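Local coordinates for protein rubber oxygenase (Streptomyces sp., PDB 5O1L) that cleaves the double bonds of rubber, poly(cis-1,4-isoprene), by adding dioxygen, with one non-covalently bound b-type heme per subunit as cofactor, at residues 57-62 against 197-202; 69-74 against 92-97; 87-92 against 103-108; 230-235 against 274-279. All blocks are in the same frame, centred on the assembly; numbering follows the deposited sequence.

Contact 1: 57-62 against 197-202. With HEM (protoporphyrin IX containing Fe), chain C.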
loop_
_atom_site.group_PDB
_atom_site.type_symbol
_atom_site.label_atom_id
_atom_site.label_comp_id
_atom_site.label_asym_id
_atom_site.label_seq_id
_atom_site.Cartn_x
_atom_site.Cartn_y
_atom_site.Cartn_z
ATOM N N GLU A 57 6.146 14.395 -13.108
ATOM C CA GLU A 57 6.604 15.196 -14.228
ATOM C C GLU A 57 7.257 14.382 -15.335
ATOM O O GLU A 57 7.059 14.717 -16.511
ATOM C CB GLU A 57 7.639 16.242 -13.737
ATOM C CG GLU A 57 7.934 17.310 -14.750
ATOM C CD GLU A 57 8.681 18.486 -14.127
ATOM O OE1 GLU A 57 8.451 19.650 -14.555
ATOM O OE2 GLU A 57 9.510 18.249 -13.205
ATOM N N GLU A 58 7.951 13.312 -14.988
ATOM C CA GLU A 58 8.610 12.460 -15.957
ATOM C C GLU A 58 7.628 11.496 -16.613
ATOM O O GLU A 58 7.669 11.295 -17.828
ATOM C CB GLU A 58 9.752 11.637 -15.351
ATOM C CG GLU A 58 10.895 12.506 -14.825
ATOM C CD GLU A 58 11.884 11.765 -13.929
ATOM O OE1 GLU A 58 11.594 10.687 -13.384
ATOM O OE2 GLU A 58 12.989 12.274 -13.703
ATOM N N ALA A 59 6.778 10.849 -15.847
ATOM C CA ALA A 59 5.903 9.811 -16.384
ATOM C C ALA A 59 4.649 10.360 -17.072
ATOM O O ALA A 59 4.154 9.800 -18.036
ATOM C CB ALA A 59 5.459 8.827 -15.309
ATOM N N ASP A 60 4.089 11.437 -16.580
ATOM C CA ASP A 60 2.781 11.865 -17.009
ATOM C C ASP A 60 2.714 12.158 -18.535
ATOM O O ASP A 60 1.818 11.632 -19.188
ATOM C CB ASP A 60 2.259 13.019 -16.145
ATOM C CG ASP A 60 1.887 12.588 -14.706
ATOM O OD1 ASP A 60 1.678 11.398 -14.465
ATOM O OD2 ASP A 60 1.785 13.505 -13.853
ATOM N N PRO A 61 3.640 12.959 -19.041
ATOM C CA PRO A 61 3.563 13.260 -20.495
ATOM C C PRO A 61 3.847 12.043 -21.364
ATOM O O PRO A 61 3.269 11.939 -22.462
ATOM C CB PRO A 61 4.627 14.333 -20.690
ATOM C CG PRO A 61 5.455 14.359 -19.441
ATOM C CD PRO A 61 4.660 13.782 -18.338
ATOM N N VAL A 62 4.700 11.146 -20.896
ATOM C CA VAL A 62 5.003 9.929 -21.639
ATOM C C VAL A 62 3.785 9.056 -21.770
ATOM O O VAL A 62 3.425 8.561 -22.886
ATOM C CB VAL A 62 6.214 9.185 -21.072
ATOM C CG1 VAL A 62 6.385 7.854 -21.809
ATOM C CG2 VAL A 62 7.473 10.088 -21.186
ATOM N N VAL A 197 1.051 2.926 -14.594
ATOM C CA VAL A 197 -0.389 2.822 -14.373
ATOM C C VAL A 197 -0.904 4.141 -13.792
ATOM O O VAL A 197 -1.893 4.731 -14.260
ATOM C CB VAL A 197 -0.811 1.646 -13.504
ATOM C CG1 VAL A 197 -2.287 1.732 -13.163
ATOM C CG2 VAL A 197 -0.478 0.367 -14.208
ATOM N N HIS A 198 -0.273 4.647 -12.704
ATOM C CA HIS A 198 -0.751 5.848 -12.102
ATOM C C HIS A 198 -0.715 6.997 -13.129
ATOM O O HIS A 198 -1.631 7.802 -13.114
ATOM C CB HIS A 198 0.110 6.163 -10.856
ATOM C CG HIS A 198 -0.178 5.303 -9.664
ATOM N ND1 HIS A 198 0.714 5.228 -8.613
ATOM C CD2 HIS A 198 -1.270 4.561 -9.314
ATOM C CE1 HIS A 198 0.165 4.442 -7.691
ATOM N NE2 HIS A 198 -1.015 4.001 -8.074
ATOM N N ALA A 199 0.334 7.109 -13.915
ATOM C CA ALA A 199 0.437 8.145 -14.904
ATOM C C ALA A 199 -0.698 8.043 -15.952
ATOM O O ALA A 199 -1.277 9.068 -16.353
ATOM C CB ALA A 199 1.808 8.105 -15.523
ATOM N N ALA A 200 -1.031 6.844 -16.345
ATOM C CA ALA A 200 -2.163 6.628 -17.240
ATOM C C ALA A 200 -3.450 7.097 -16.606
ATOM O O ALA A 200 -4.232 7.782 -17.267
ATOM C CB ALA A 200 -2.282 5.165 -17.585
ATOM N N VAL A 201 -3.678 6.749 -15.342
ATOM C CA VAL A 201 -4.854 7.191 -14.608
ATOM C C VAL A 201 -4.999 8.686 -14.565
ATOM O O VAL A 201 -6.115 9.208 -14.620
ATOM C CB VAL A 201 -4.887 6.552 -13.206
ATOM C CG1 VAL A 201 -6.005 7.113 -12.332
ATOM C CG2 VAL A 201 -5.058 5.029 -13.381
ATOM N N ARG A 202 -3.887 9.387 -14.441
ATOM C CA ARG A 202 -3.910 10.853 -14.374
ATOM C C ARG A 202 -4.403 11.434 -15.698
ATOM O O ARG A 202 -4.993 12.505 -15.723
ATOM C CB ARG A 202 -2.552 11.401 -14.010
ATOM C CG ARG A 202 -2.118 11.056 -12.605
ATOM C CD ARG A 202 -0.928 11.899 -12.191
ATOM N NE ARG A 202 -0.368 11.366 -10.950
ATOM C CZ ARG A 202 0.617 10.491 -10.935
ATOM N NH1 ARG A 202 1.286 10.064 -12.012
ATOM N NH2 ARG A 202 0.931 9.937 -9.728
HETATM C CHA HEM C . -3.069 1.097 -9.621
HETATM C CHB HEM C . -0.069 0.635 -5.970
HETATM C CHC HEM C . -1.283 5.000 -4.422
HETATM C CHD HEM C . -4.960 4.959 -7.466
HETATM C C1A HEM C . -2.117 0.673 -8.764
HETATM C C2A HEM C . -1.433 -0.585 -8.956
HETATM C C3A HEM C . -0.619 -0.734 -7.903
HETATM C C4A HEM C . -0.725 0.396 -7.099
HETATM C CMA HEM C . 0.260 -1.941 -7.679
HETATM C CAA HEM C . -1.603 -1.601 -10.112
HETATM C CBA HEM C . -2.808 -2.518 -9.827
HETATM C CGA HEM C . -2.713 -3.737 -10.671
HETATM O O1A HEM C . -3.078 -3.551 -11.837
HETATM O O2A HEM C . -2.256 -4.835 -10.168
HETATM C C1B HEM C . -0.112 1.819 -5.240
HETATM C C2B HEM C . 0.704 2.039 -4.096
HETATM C C3B HEM C . 0.423 3.250 -3.641
HETATM C C4B HEM C . -0.621 3.802 -4.492
HETATM C CMB HEM C . 1.728 1.094 -3.503
HETATM C CAB HEM C . 0.940 4.097 -2.596
HETATM C CBB HEM C . 1.996 3.788 -1.682
HETATM C C1C HEM C . -2.412 5.394 -5.125
HETATM C C2C HEM C . -3.203 6.549 -4.739
HETATM C C3C HEM C . -4.220 6.519 -5.636
HETATM C C4C HEM C . -4.052 5.328 -6.449
HETATM C CMC HEM C . -2.860 7.569 -3.693
HETATM C CAC HEM C . -5.353 7.453 -5.728
HETATM C CBC HEM C . -5.574 8.667 -5.086
HETATM C C1D HEM C . -4.760 3.893 -8.305
HETATM C C2D HEM C . -5.621 3.590 -9.466
HETATM C C3D HEM C . -5.115 2.524 -10.074
HETATM C C4D HEM C . -3.907 2.171 -9.326
HETATM C CMD HEM C . -6.860 4.350 -9.755
HETATM C CAD HEM C . -5.683 1.796 -11.317
HETATM C CBD HEM C . -6.714 0.791 -10.819
HETATM C CGD HEM C . -7.353 0.108 -12.033
HETATM O O1D HEM C . -7.192 -1.129 -12.134
HETATM O O2D HEM C . -8.014 0.723 -12.912
HETATM N NA HEM C . -1.650 1.280 -7.642
HETATM N NB HEM C . -0.893 2.896 -5.397
HETATM N NC HEM C . -2.934 4.634 -6.134
HETATM N ND HEM C . -3.693 3.056 -8.311
HETATM FE FE HEM C . -2.288 2.990 -6.895
HETATM O O HOH W 1 -0.695 11.250 -17.882
#

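Contact 2: 69-74 against 92-97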
loop_
_atom_site.group_PDB
_atom_site.type_symbol
_atom_site.label_atom_id
_atom_site.label_comp_id
_atom_site.label_asym_id
_atom_site.label_seq_id
_atom_site.Cartn_x
_atom_site.Cartn_y
_atom_site.Cartn_z
ATOM N N ARG A 69 -1.396 7.897 -28.810
ATOM C CA ARG A 69 -0.906 7.263 -30.047
ATOM C C ARG A 69 -1.450 5.886 -30.271
ATOM O O ARG A 69 -1.126 5.290 -31.314
ATOM C CB ARG A 69 0.620 7.227 -30.103
ATOM C CG ARG A 69 1.269 8.601 -30.207
ATOM C CD ARG A 69 2.771 8.592 -30.508
ATOM N NE ARG A 69 3.483 7.659 -29.610
ATOM C CZ ARG A 69 4.312 7.958 -28.593
ATOM N NH1 ARG A 69 4.798 6.963 -27.851
ATOM N NH2 ARG A 69 4.715 9.194 -28.279
ATOM N N GLY A 70 -2.328 5.370 -29.410
ATOM C CA GLY A 70 -2.919 4.066 -29.557
ATOM C C GLY A 70 -1.973 2.909 -29.309
ATOM O O GLY A 70 -2.196 1.788 -29.755
ATOM N N GLU A 71 -0.932 3.150 -28.508
ATOM C CA GLU A 71 0.121 2.172 -28.296
ATOM C C GLU A 71 -0.099 1.290 -27.061
ATOM O O GLU A 71 0.707 0.361 -26.868
ATOM C CB GLU A 71 1.446 2.854 -28.216
ATOM C CG GLU A 71 1.833 3.426 -29.553
ATOM C CD GLU A 71 2.964 4.380 -29.502
ATOM O OE1 GLU A 71 3.518 4.628 -28.413
ATOM O OE2 GLU A 71 3.310 4.923 -30.576
ATOM N N VAL A 72 -1.198 1.445 -26.330
ATOM C CA VAL A 72 -1.367 0.663 -25.111
ATOM C C VAL A 72 -1.426 -0.850 -25.368
ATOM O O VAL A 72 -0.738 -1.615 -24.675
ATOM C CB VAL A 72 -2.508 1.185 -24.209
ATOM C CG1 VAL A 72 -2.790 0.247 -23.036
ATOM C CG2 VAL A 72 -2.111 2.573 -23.693
ATOM N N PRO A 73 -2.210 -1.326 -26.350
ATOM C CA PRO A 73 -2.284 -2.815 -26.464
ATOM C C PRO A 73 -0.903 -3.472 -26.761
ATOM O O PRO A 73 -0.553 -4.471 -26.124
ATOM C CB PRO A 73 -3.304 -3.003 -27.627
ATOM C CG PRO A 73 -4.157 -1.786 -27.544
ATOM C CD PRO A 73 -3.242 -0.643 -27.166
ATOM N N ALA A 74 -0.132 -2.865 -27.629
ATOM C CA ALA A 74 1.209 -3.351 -27.954
ATOM C C ALA A 74 2.158 -3.233 -26.785
ATOM O O ALA A 74 2.837 -4.177 -26.456
ATOM C CB ALA A 74 1.779 -2.633 -29.156
ATOM N N GLY A 92 11.438 -3.113 -28.911
ATOM C CA GLY A 92 10.205 -2.714 -29.587
ATOM C C GLY A 92 9.320 -1.718 -28.920
ATOM O O GLY A 92 8.270 -1.349 -29.427
ATOM N N LEU A 93 9.686 -1.307 -27.696
ATOM C CA LEU A 93 8.938 -0.228 -27.077
ATOM C C LEU A 93 9.072 1.082 -27.817
ATOM O O LEU A 93 10.129 1.350 -28.363
ATOM C CB LEU A 93 9.491 -0.031 -25.641
ATOM C CG LEU A 93 9.212 -1.175 -24.674
ATOM C CD1 LEU A 93 10.040 -0.889 -23.423
ATOM C CD2 LEU A 93 7.733 -1.295 -24.346
ATOM N N PRO A 94 8.038 1.938 -27.763
ATOM C CA PRO A 94 8.178 3.306 -28.263
ATOM C C PRO A 94 9.326 3.991 -27.548
ATOM O O PRO A 94 9.545 3.743 -26.336
ATOM C CB PRO A 94 6.899 4.018 -27.834
ATOM C CG PRO A 94 6.007 2.962 -27.262
ATOM C CD PRO A 94 6.745 1.717 -27.077
ATOM N N GLY A 95 10.097 4.780 -28.273
ATOM C CA GLY A 95 11.345 5.341 -27.749
ATOM C C GLY A 95 11.218 6.178 -26.501
ATOM O O GLY A 95 12.083 6.083 -25.651
ATOM N N ASP A 96 10.196 7.012 -26.438
ATOM C CA ASP A 96 9.984 7.876 -25.266
ATOM C C ASP A 96 9.692 7.026 -24.028
ATOM O O ASP A 96 10.233 7.315 -22.945
ATOM C CB ASP A 96 8.898 8.951 -25.474
ATOM C CG ASP A 96 7.541 8.425 -26.040
ATOM O OD1 ASP A 96 7.293 7.182 -26.316
ATOM O OD2 ASP A 96 6.643 9.326 -26.197
ATOM N N LEU A 97 8.904 5.975 -24.190
ATOM C CA LEU A 97 8.628 5.084 -23.065
ATOM C C LEU A 97 9.855 4.298 -22.715
ATOM O O LEU A 97 10.187 4.093 -21.519
ATOM C CB LEU A 97 7.460 4.178 -23.426
ATOM C CG LEU A 97 7.031 3.228 -22.313
ATOM C CD1 LEU A 97 6.509 4.010 -21.124
ATOM C CD2 LEU A 97 5.960 2.274 -22.784
#

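Contact 3: 87-92 against 103-108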
loop_
_atom_site.group_PDB
_atom_site.type_symbol
_atom_site.label_atom_id
_atom_site.label_comp_id
_atom_site.label_asym_id
_atom_site.label_seq_id
_atom_site.Cartn_x
_atom_site.Cartn_y
_atom_site.Cartn_z
ATOM N N GLN A 87 16.227 -8.072 -15.676
ATOM C CA GLN A 87 15.997 -8.344 -17.098
ATOM C C GLN A 87 16.116 -7.106 -17.934
ATOM O O GLN A 87 15.631 -6.030 -17.602
ATOM C CB GLN A 87 14.622 -8.889 -17.226
ATOM C CG GLN A 87 14.227 -9.462 -18.559
ATOM C CD GLN A 87 12.777 -9.892 -18.521
ATOM O OE1 GLN A 87 12.120 -10.106 -17.411
ATOM N NE2 GLN A 87 12.226 -10.015 -19.764
ATOM N N ALA A 88 16.645 -7.247 -19.166
ATOM C CA ALA A 88 16.642 -6.150 -20.109
ATOM C C ALA A 88 15.199 -5.824 -20.544
ATOM O O ALA A 88 14.346 -6.699 -20.557
ATOM C CB ALA A 88 17.459 -6.540 -21.331
ATOM N N LEU A 89 14.940 -4.572 -20.875
ATOM C CA LEU A 89 13.619 -4.201 -21.358
ATOM C C LEU A 89 13.388 -4.928 -22.672
ATOM O O LEU A 89 14.306 -5.130 -23.443
ATOM C CB LEU A 89 13.495 -2.738 -21.606
ATOM C CG LEU A 89 13.513 -1.854 -20.383
ATOM C CD1 LEU A 89 13.549 -0.390 -20.826
ATOM C CD2 LEU A 89 12.276 -2.103 -19.509
ATOM N N PRO A 90 12.137 -5.314 -22.949
ATOM C CA PRO A 90 11.846 -5.926 -24.246
ATOM C C PRO A 90 12.090 -4.955 -25.367
ATOM O O PRO A 90 11.761 -3.796 -25.273
ATOM C CB PRO A 90 10.365 -6.291 -24.161
ATOM C CG PRO A 90 9.819 -5.392 -23.114
ATOM C CD PRO A 90 10.935 -5.206 -22.095
ATOM N N GLY A 91 12.632 -5.458 -26.473
ATOM C CA GLY A 91 12.847 -4.603 -27.629
ATOM C C GLY A 91 11.489 -4.245 -28.228
ATOM O O GLY A 91 10.489 -5.027 -28.130
ATOM N N GLY A 92 11.438 -3.113 -28.911
ATOM C CA GLY A 92 10.205 -2.714 -29.587
ATOM C C GLY A 92 9.320 -1.718 -28.920
ATOM O O GLY A 92 8.270 -1.349 -29.427
ATOM N N HIS A 103 15.292 5.011 -17.130
ATOM C CA HIS A 103 15.559 5.913 -16.030
ATOM C C HIS A 103 14.811 5.500 -14.755
ATOM O O HIS A 103 15.400 5.467 -13.656
ATOM C CB HIS A 103 15.132 7.311 -16.476
ATOM C CG HIS A 103 15.467 8.386 -15.493
ATOM N ND1 HIS A 103 16.768 8.660 -15.123
ATOM C CD2 HIS A 103 14.683 9.262 -14.817
ATOM C CE1 HIS A 103 16.779 9.659 -14.260
ATOM N NE2 HIS A 103 15.526 10.043 -14.058
ATOM N N ALA A 104 13.537 5.125 -14.929
ATOM C CA ALA A 104 12.703 4.797 -13.782
ATOM C C ALA A 104 13.116 3.540 -13.072
ATOM O O ALA A 104 12.823 3.400 -11.853
ATOM C CB ALA A 104 11.277 4.695 -14.236
ATOM N N ARG A 105 13.828 2.628 -13.722
ATOM C CA ARG A 105 14.218 1.411 -13.087
ATOM C C ARG A 105 15.482 1.531 -12.199
ATOM O O ARG A 105 15.845 0.607 -11.520
ATOM C CB ARG A 105 14.339 0.295 -14.137
ATOM C CG ARG A 105 15.633 0.486 -14.923
ATOM C CD ARG A 105 15.854 -0.545 -16.023
ATOM N NE ARG A 105 15.858 -1.889 -15.470
ATOM C CZ ARG A 105 15.795 -3.027 -16.124
ATOM N NH1 ARG A 105 15.701 -3.038 -17.452
ATOM N NH2 ARG A 105 15.756 -4.131 -15.433
ATOM N N ARG A 106 16.097 2.711 -12.206
ATOM C CA ARG A 106 17.313 2.897 -11.420
ATOM C C ARG A 106 16.972 3.050 -9.932
ATOM O O ARG A 106 16.127 3.854 -9.580
ATOM C CB ARG A 106 18.010 4.146 -11.909
ATOM C CG ARG A 106 18.581 3.969 -13.310
ATOM C CD ARG A 106 19.079 5.272 -13.874
ATOM N NE ARG A 106 20.127 5.813 -13.031
ATOM C CZ ARG A 106 20.042 6.918 -12.295
ATOM N NH1 ARG A 106 18.947 7.705 -12.299
ATOM N NH2 ARG A 106 21.097 7.243 -11.552
ATOM N N MET A 107 17.684 2.306 -9.129
ATOM C CA MET A 107 17.586 2.456 -7.669
ATOM C C MET A 107 18.173 3.763 -7.239
ATOM O O MET A 107 19.159 4.216 -7.851
ATOM C CB MET A 107 18.307 1.324 -7.007
ATOM C CG MET A 107 17.646 -0.006 -7.244
ATOM S SD MET A 107 16.127 -0.264 -6.319
ATOM C CE MET A 107 16.848 -0.695 -4.711
ATOM N N PRO A 108 17.645 4.352 -6.151
ATOM C CA PRO A 108 18.266 5.593 -5.696
ATOM C C PRO A 108 19.689 5.323 -5.161
ATOM O O PRO A 108 19.984 4.251 -4.628
ATOM C CB PRO A 108 17.362 6.013 -4.566
ATOM C CG PRO A 108 16.713 4.802 -4.081
ATOM C CD PRO A 108 16.563 3.912 -5.291
#

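Contact 4: 230-235 against 274-279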
loop_
_atom_site.group_PDB
_atom_site.type_symbol
_atom_site.label_atom_id
_atom_site.label_comp_id
_atom_site.label_asym_id
_atom_site.label_seq_id
_atom_site.Cartn_x
_atom_site.Cartn_y
_atom_site.Cartn_z
ATOM N N THR A 230 -1.509 7.418 1.360
ATOM C CA THR A 230 -1.643 5.992 1.191
ATOM C C THR A 230 -0.409 5.270 1.824
ATOM O O THR A 230 -0.521 4.238 2.522
ATOM C CB THR A 230 -1.945 5.642 -0.263
ATOM O OG1 THR A 230 -3.286 6.114 -0.484
ATOM C CG2 THR A 230 -1.860 4.163 -0.441
ATOM N N TRP A 231 0.789 5.829 1.589
ATOM C CA TRP A 231 1.985 5.250 2.201
ATOM C C TRP A 231 1.865 5.167 3.755
ATOM O O TRP A 231 2.231 4.164 4.368
ATOM C CB TRP A 231 3.172 6.141 1.803
ATOM C CG TRP A 231 4.531 5.652 2.126
ATOM C CD1 TRP A 231 5.399 5.016 1.271
ATOM C CD2 TRP A 231 5.294 5.846 3.315
ATOM N NE1 TRP A 231 6.621 4.793 1.864
ATOM C CE2 TRP A 231 6.572 5.272 3.146
ATOM C CE3 TRP A 231 5.027 6.404 4.555
ATOM C CZ2 TRP A 231 7.566 5.363 4.100
ATOM C CZ3 TRP A 231 6.012 6.461 5.513
ATOM C CH2 TRP A 231 7.243 5.912 5.315
ATOM N N HIS A 232 1.308 6.217 4.375
ATOM C CA HIS A 232 1.121 6.220 5.823
ATOM C C HIS A 232 0.107 5.184 6.273
ATOM O O HIS A 232 0.246 4.647 7.367
ATOM C CB HIS A 232 0.748 7.591 6.289
ATOM C CG HIS A 232 1.933 8.491 6.337
ATOM N ND1 HIS A 232 3.044 8.269 7.092
ATOM C CD2 HIS A 232 2.182 9.645 5.651
ATOM C CE1 HIS A 232 3.914 9.249 6.882
ATOM N NE2 HIS A 232 3.395 10.105 6.033
ATOM N N SER A 233 -0.855 4.867 5.417
ATOM C CA SER A 233 -1.869 3.817 5.704
ATOM C C SER A 233 -1.267 2.432 5.623
ATOM O O SER A 233 -1.890 1.512 6.152
ATOM C CB SER A 233 -3.057 3.936 4.777
ATOM O OG SER A 233 -2.847 3.351 3.528
ATOM N N LEU A 234 -0.080 2.324 5.082
ATOM C CA LEU A 234 0.677 1.100 4.924
ATOM C C LEU A 234 1.816 1.077 5.879
ATOM O O LEU A 234 1.635 0.603 7.002
ATOM C CB LEU A 234 1.167 0.981 3.451
ATOM C CG LEU A 234 0.018 0.710 2.492
ATOM C CD1 LEU A 234 0.387 1.075 1.053
ATOM C CD2 LEU A 234 -0.355 -0.762 2.566
ATOM N N ALA A 235 2.965 1.620 5.563
ATOM C CA ALA A 235 4.173 1.551 6.411
ATOM C C ALA A 235 3.957 2.028 7.856
ATOM O O ALA A 235 4.231 1.324 8.800
ATOM C CB ALA A 235 5.271 2.338 5.788
ATOM N N TYR A 274 9.668 14.485 -0.352
ATOM C CA TYR A 274 8.418 14.164 0.345
ATOM C C TYR A 274 8.450 12.862 1.123
ATOM O O TYR A 274 7.472 12.488 1.770
ATOM C CB TYR A 274 7.190 14.175 -0.625
ATOM C CG TYR A 274 7.108 15.480 -1.405
ATOM C CD1 TYR A 274 7.145 16.698 -0.810
ATOM C CD2 TYR A 274 7.062 15.421 -2.766
ATOM C CE1 TYR A 274 7.036 17.854 -1.534
ATOM C CE2 TYR A 274 6.988 16.566 -3.531
ATOM C CZ TYR A 274 6.973 17.767 -2.869
ATOM O OH TYR A 274 6.889 18.965 -3.631
ATOM N N ILE A 275 9.517 12.112 1.028
ATOM C CA ILE A 275 9.613 10.814 1.748
ATOM C C ILE A 275 10.211 11.057 3.123
ATOM O O ILE A 275 11.277 11.657 3.216
ATOM C CB ILE A 275 10.535 9.830 0.956
ATOM C CG1 ILE A 275 10.070 9.649 -0.500
ATOM C CG2 ILE A 275 10.655 8.524 1.703
ATOM C CD1 ILE A 275 11.024 8.872 -1.342
ATOM N N PRO A 276 9.551 10.661 4.200
ATOM C CA PRO A 276 10.124 10.919 5.525
ATOM C C PRO A 276 11.415 10.235 5.750
ATOM O O PRO A 276 11.579 9.079 5.377
ATOM C CB PRO A 276 9.076 10.426 6.545
ATOM C CG PRO A 276 8.048 9.768 5.728
ATOM C CD PRO A 276 8.286 9.944 4.258
ATOM N N ALA A 277 12.376 10.922 6.385
ATOM C CA ALA A 277 13.700 10.336 6.600
ATOM C C ALA A 277 13.817 9.389 7.801
ATOM O O ALA A 277 14.674 8.516 7.812
ATOM C CB ALA A 277 14.806 11.415 6.790
ATOM N N THR A 278 12.898 9.552 8.747
ATOM C CA THR A 278 12.906 8.858 10.012
ATOM C C THR A 278 11.522 8.460 10.453
ATOM O O THR A 278 10.542 9.013 9.976
ATOM C CB THR A 278 13.495 9.793 11.127
ATOM O OG1 THR A 278 12.625 10.920 11.309
ATOM C CG2 THR A 278 14.890 10.213 10.811
ATOM N N TRP A 279 11.448 7.460 11.380
ATOM C CA TRP A 279 10.193 7.150 11.983
ATOM C C TRP A 279 9.541 8.301 12.719
ATOM O O TRP A 279 8.362 8.452 12.644
ATOM C CB TRP A 279 10.252 5.974 12.913
ATOM C CG TRP A 279 10.223 4.663 12.222
ATOM C CD1 TRP A 279 11.207 3.726 12.199
ATOM C CD2 TRP A 279 9.189 4.211 11.347
ATOM N NE1 TRP A 279 10.778 2.665 11.463
ATOM C CE2 TRP A 279 9.559 2.933 10.897
ATOM C CE3 TRP A 279 7.981 4.737 10.917
ATOM C CZ2 TRP A 279 8.782 2.224 9.993
ATOM C CZ3 TRP A 279 7.241 4.016 10.011
ATOM C CH2 TRP A 279 7.657 2.776 9.573
#

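Contact 1: 57-62 against 197-202
Asp-60 meets Ala-199 and Arg-202 where the start of helix 59-68 packs against helix 187-204, the heme-bearing helix of the catalytic domain. Followed outward, the Asp-60 side chain leaves the backbone obliquely at CB; with CG anti to the carbonyl carbon (chi1 -70°), the carboxylate is swung toward the second helix. CG lies 3.8 Å from Arg-202 CD. OD1 does most of the work: it rests 3.5 Å from Ala-199 CB and accepts a salt-bridging hydrogen bond of 2.8 Å from Arg-202 NH1 on its syn lone pair. That bond is somewhat bent (145°), and the carboxylate and guanidinium planes are turned 53° apart. OD2 lies 3.6 Å from Arg-202 CD and accepts a hydrogen bond from the backbone N of Asp-56, just ahead of the segment. Arg-202 NH2 is in turn held by Ile-222 O, which helps fix the guanidinium. Beside this polar pair, the methyls of Ala-59 and Ala-199 touch at CB-CB 3.7 Å, and the small side chains let the helices come close. One water donates to both Asp-60 O and Ala-199 O. On the heme side of helix 187-204, His-198 NE2 binds the iron at 2.0 Å, while Val-197 CG1 lies 3.7 Å from the porphyrin methine carbon CHA.

Contact 2: 69-74 against 92-97
Arg-69 and Asp-96 form a two-pronged salt bridge at the protein surface. The guanidinium grips the carboxylate end-on: NH2 gives an almost straight bond (169°) to OD2 of Asp-96 at 2.8 Å, and NH1 reaches Asp-96 OD1 at 2.9 Å on its syn lone pair. The two flat groups are twisted 35° against each other. A second ionic grip lies within segment 69-74, where Arg-69 takes Glu-71 side-on, NE to OE2 at 2.9 Å and NH1 to OE1 at 2.7 Å. The bend at chi3 (-49°) folds the arginine back so that it can meet both acids. NH1 is thus shared, and the guanidinium's charge probably offsets the repulsion between Glu-71 OE1 and Asp-96 OD1, 5.0 Å apart. The backbone turns here through a Schellman motif, Gly-70 ending the preceding helix with positive phi, while across from Glu-71, Pro-94 occupies the N-cap position of helix 95-104. Non-ionic contact centres on that proline: its CG lies 3.2 Å from Glu-71 OE1 and its CB 3.6 Å from Arg-69 NH1, the Glu-71 and Pro-94 side chains sliding past each other in opposite directions. Pro-94 and Leu-97 also both pack on Val-75 of helix 72-79.

Contact 3: 87-92 against 103-108
Two torsions of Arg-105 carry its guanidinium to Gln-87 O: chi1 of 76° sets CG between the backbone N and the carbonyl carbon, and chi3 of -58° bends an otherwise extended chain. The group arrives end-on, with NH1 at 3.0 Å and NH2 at 2.9 Å from that single oxygen, which lies practically in the guanidinium plane. Because one acceptor serves both nitrogens, neither bond can be straight; the NH1 bond has an N-H...O angle of 141°. Both donors are also tilted from the carbonyl plane, NH2 more than NH1. Alongside, Leu-89 runs antiparallel to the arginine and lays its CG 3.8 Å from NH1, while Leu-89 N sits at the guanidinium edge. The contact ties the connection between helices 72-79 and 95-104 to the residue just past the end of the latter. Residues 87-91 of this connection follow a polyproline II-like course, an extended form without internal backbone hydrogen bonds; here the Arg-105 side chain bonds to its first carbonyl. The Gln-87 side chain turns elsewhere, its NE2 to Gln-81 O and its OE1 to Thr-83 N and Arg-84 N. Arg-105 NH1 also makes a salt bridge with Glu-102, and Trp-82 NE1 adds another donor to Gln-87 O. Three N-H donors on one carbonyl, two of them from a cation, probably polarise it strongly, while Glu-102 would balance part of the arginine's charge.

Contact 4: 230-235 against 274-279
Trp-231 and Pro-276 make the tight part of this apolar contact, their side chains coming from opposite directions. Pro-276 CG approaches the six-membered half of the indole obliquely, 3.9 Å from CZ3 and 4.0 Å from CH2. With CG anti to the backbone N (chi1 -171°), the indole is sent out from helix 224-244 toward the proline. It is then sandwiched: Pro-276 CD lies over one face, near the rim, and Ala-235 CB over the other, 4.0 Å above the plane. The His-232 ring has Trp-231 CE3 over one face, and its CE1 is a more distant 4.3 Å from Pro-276 CG. The other end is looser. Trp-279 brings only CH2 near, 3.8 Å from Ala-235 O and 4.5 Å from Ala-235 CB, with no hydrogen bond across the segments. Here helix 224-244 widens into a pi-type turn at 232-235, and the chain surfaces at Thr-278, the N-cap of helix 279-289. Helix 251-267 receives both indoles, Trp-231 NE1 bonding Trp-261 O and Trp-279 NE1 bonding Ala-254 O; His-232 bonds through ND1 to Thr-236 OG1 on its own helix and through NE2 to Gln-285 OE1 of helix 279-289, and Thr-230 on helix 224-244 touches the heme.

Contacts 1, 2 and 3 lie on one side of the chain's centre, their centres 14 to 17 Å apart, and join helices 59-68, 72-79 and 95-104 to one another and to helix 187-204. Contacts 2 and 3 both use helix 95-104, share Gly-92 and alternate along the chain; both fall between the two segments of contact 1. Val-62 of contact 1 packs on Leu-97 of contact 2, and Glu-58 approaches His-103 of contact 3. Contact 4 follows later in this all-helical chain, its centre 22 Å from that of contact 1. Contacts 1 and 4 each involve a helix that reaches the heme, through His-198 and Thr-230, and join it to a different part of the fold: helix 59-68 and the loop ahead of helix 279-289.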